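Local coordinates for protein 16S rRNA methylase (Escherichia coli, PDB 3PB3) that methylates the N1 position of adenine 1408 in 16S rRNA of assembled 30S subunits, using S-adenosyl-L-methionine, and so confers aminoglycoside resistance, at residues H28-T33 with S102-W107. The protein carries 4 engineered substitutions. Residues are numbered along the deposited sequence; the frame is centred on the assembly and turned at random.
Sequences HIDMGT and SILFPW. Engineered in segment 28-33: M31 (natural residue Leu). With SAH (S-adenosyl-L-homocysteine), chain C.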
# COMPACT_ATOMS: atom_id res chain seq x y z
N HIS A 28 7.10 5.74 0.55
CA HIS A 28 6.37 4.56 0.11
C HIS A 28 4.89 4.67 0.49
O HIS A 28 4.56 4.99 1.64
CB HIS A 28 6.95 3.29 0.74
CG HIS A 28 6.22 2.05 0.35
ND1 HIS A 28 6.47 1.38 -0.82
CD2 HIS A 28 5.21 1.38 0.95
CE1 HIS A 28 5.67 0.33 -0.92
NE2 HIS A 28 4.88 0.32 0.15
N ILE A 29 4.01 4.40 -0.48
CA ILE A 29 2.57 4.36 -0.20
C ILE A 29 2.05 2.93 -0.27
O ILE A 29 2.30 2.21 -1.24
CB ILE A 29 1.74 5.26 -1.16
CG1 ILE A 29 2.05 6.73 -0.91
CG2 ILE A 29 0.23 5.00 -0.97
CD1 ILE A 29 1.33 7.71 -1.88
N ASP A 30 1.34 2.52 0.77
CA ASP A 30 0.64 1.24 0.80
C ASP A 30 -0.86 1.54 0.75
O ASP A 30 -1.42 2.05 1.72
CB ASP A 30 1.02 0.48 2.07
CG ASP A 30 0.50 -0.96 2.09
OD1 ASP A 30 0.52 -1.64 1.04
OD2 ASP A 30 0.08 -1.41 3.18
N MET A 31 -1.49 1.23 -0.38
CA MET A 31 -2.92 1.49 -0.59
C MET A 31 -3.75 0.29 -0.12
O MET A 31 -3.43 -0.84 -0.46
CB MET A 31 -3.19 1.79 -2.07
CG MET A 31 -4.69 1.92 -2.45
SD MET A 31 -5.51 3.30 -1.61
CE MET A 31 -4.94 4.66 -2.61
N GLY A 32 -4.82 0.55 0.63
CA GLY A 32 -5.61 -0.52 1.25
C GLY A 32 -4.77 -1.23 2.29
O GLY A 32 -4.69 -2.46 2.31
N THR A 33 -4.15 -0.43 3.16
CA THR A 33 -3.14 -0.91 4.11
C THR A 33 -3.68 -1.87 5.18
O THR A 33 -2.93 -2.67 5.73
CB THR A 33 -2.36 0.27 4.76
OG1 THR A 33 -1.09 -0.19 5.23
CG2 THR A 33 -3.14 0.90 5.91
N SER A 102 2.43 0.19 -3.20
CA SER A 102 2.05 -1.21 -3.12
C SER A 102 0.56 -1.37 -2.86
O SER A 102 -0.08 -0.52 -2.22
CB SER A 102 2.86 -1.92 -2.03
OG SER A 102 2.56 -1.39 -0.75
N ILE A 103 0.01 -2.46 -3.40
CA ILE A 103 -1.33 -2.89 -3.04
C ILE A 103 -1.18 -4.37 -2.70
O ILE A 103 -0.93 -5.19 -3.59
CB ILE A 103 -2.35 -2.69 -4.18
CG1 ILE A 103 -2.59 -1.20 -4.46
CG2 ILE A 103 -3.67 -3.36 -3.83
CD1 ILE A 103 -3.50 -0.94 -5.68
N LEU A 104 -1.33 -4.71 -1.42
CA LEU A 104 -1.07 -6.06 -0.96
C LEU A 104 -2.34 -6.77 -0.49
O LEU A 104 -3.07 -6.25 0.35
CB LEU A 104 -0.06 -6.04 0.19
CG LEU A 104 1.25 -5.29 -0.04
CD1 LEU A 104 2.01 -5.18 1.26
CD2 LEU A 104 2.08 -6.01 -1.11
N PHE A 105 -2.59 -7.96 -1.05
CA PHE A 105 -3.71 -8.81 -0.66
C PHE A 105 -5.04 -8.04 -0.58
O PHE A 105 -5.77 -8.16 0.41
CB PHE A 105 -3.39 -9.51 0.67
CG PHE A 105 -1.98 -10.04 0.73
CD1 PHE A 105 -1.61 -11.16 -0.01
CD2 PHE A 105 -1.02 -9.41 1.52
CE1 PHE A 105 -0.29 -11.65 0.03
CE2 PHE A 105 0.29 -9.88 1.57
CZ PHE A 105 0.66 -11.01 0.82
N PRO A 106 -5.36 -7.25 -1.63
CA PRO A 106 -6.59 -6.46 -1.57
C PRO A 106 -7.84 -7.35 -1.55
O PRO A 106 -7.79 -8.52 -1.96
CB PRO A 106 -6.55 -5.65 -2.87
CG PRO A 106 -5.78 -6.51 -3.81
CD PRO A 106 -4.71 -7.14 -2.95
N TRP A 107 -8.93 -6.79 -1.04
CA TRP A 107 -10.21 -7.50 -0.97
C TRP A 107 -11.30 -6.49 -1.28
O TRP A 107 -11.04 -5.28 -1.32
CB TRP A 107 -10.39 -8.11 0.42
CG TRP A 107 -11.19 -9.40 0.46
CD1 TRP A 107 -10.85 -10.59 -0.11
CD2 TRP A 107 -12.44 -9.62 1.14
NE1 TRP A 107 -11.82 -11.54 0.15
CE2 TRP A 107 -12.80 -10.97 0.92
CE3 TRP A 107 -13.29 -8.81 1.90
CZ2 TRP A 107 -13.98 -11.53 1.43
CZ3 TRP A 107 -14.46 -9.36 2.42
CH2 TRP A 107 -14.79 -10.71 2.17
N SAH C . -3.09 -4.72 2.56
CA SAH C . -3.90 -5.38 3.62
CB SAH C . -5.23 -5.88 3.06
CG SAH C . -6.32 -5.89 4.14
SD SAH C . -7.89 -6.45 3.54
C SAH C . -3.12 -6.53 4.21
O SAH C . -3.39 -6.89 5.35
OXT SAH C . -2.22 -7.13 3.61
C5' SAH C . -8.33 -5.32 2.26
C4' SAH C . -8.28 -3.86 2.70
O4' SAH C . -8.49 -3.04 1.54
C3' SAH C . -9.34 -3.45 3.73
O3' SAH C . -8.71 -2.86 4.87
C2' SAH C . -10.19 -2.41 3.00
O2' SAH C . -10.66 -1.33 3.84
C1' SAH C . -9.27 -1.91 1.90
N9 SAH C . -10.06 -1.41 0.75
C8 SAH C . -11.12 -2.02 0.17
N7 SAH C . -11.61 -1.27 -0.85
C5 SAH C . -10.87 -0.15 -0.92
C6 SAH C . -10.85 1.06 -1.77
N6 SAH C . -11.75 1.23 -2.77
N1 SAH C . -9.89 1.99 -1.52
C2 SAH C . -8.98 1.84 -0.53
N3 SAH C . -8.94 0.76 0.27
C4 SAH C . -9.85 -0.25 0.13
O HOH W 1 -1.96 -2.87 0.58
O HOH W 2 -5.01 -4.00 -0.21
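S102 is gripped through both backbone and side chain by H28, I29, D30 and M31, a worked example of how two adjacent parallel strands in the middle of the sheet of a Rossmann-like methyltransferase, 26-31 and 98-104, part at their C-terminal ends to bind the cofactor. Two backbone bonds join them on either side of D30: S102 N gives its hydrogen to I29 O at 2.8 Å, and M31 N reaches S102 O at 2.9 Å. On the face shared by D30 and S102, the serine hydroxyl bridges two polar side chains. S102 OG donates to D30 OD1 (2.7 Å), approaching on the anti side and 31° out of the carboxylate plane. It also accepts from H28 NE2 at 3.0 Å, a bent bond (138° at the hydrogen), with OG near the ring edge but tilted somewhat out of the imidazole plane. With chi1 at 65°, OG lies between the serine's own N and carbonyl carbon, where it can serve both neighbours. S100, two residues back on the same strand, bonds to H28 ND1, so both ring nitrogens are tied to strand 98-104. The other D30 oxygen, OD2, accepts from T33 OG1 and ties the carboxylate to the turn that follows its strand. The methyl CD1 of L104 lies against OD1, while M31, an engineered residue, packs its CB on I103 CG1 at 3.9 Å.

Beyond M31 the chains diverge, and a water sits between them, accepting from L104 N and lying within hydrogen-bonding distance of D30 OD1 and M31 O. S-adenosyl-L-homocysteine takes up the next position: its amino nitrogen N donates to G32 O at 2.8 Å and to L104 O at 2.7 Å, while its carboxylate oxygen OXT lies in the plane of the F105 ring, at the edge beside CD2.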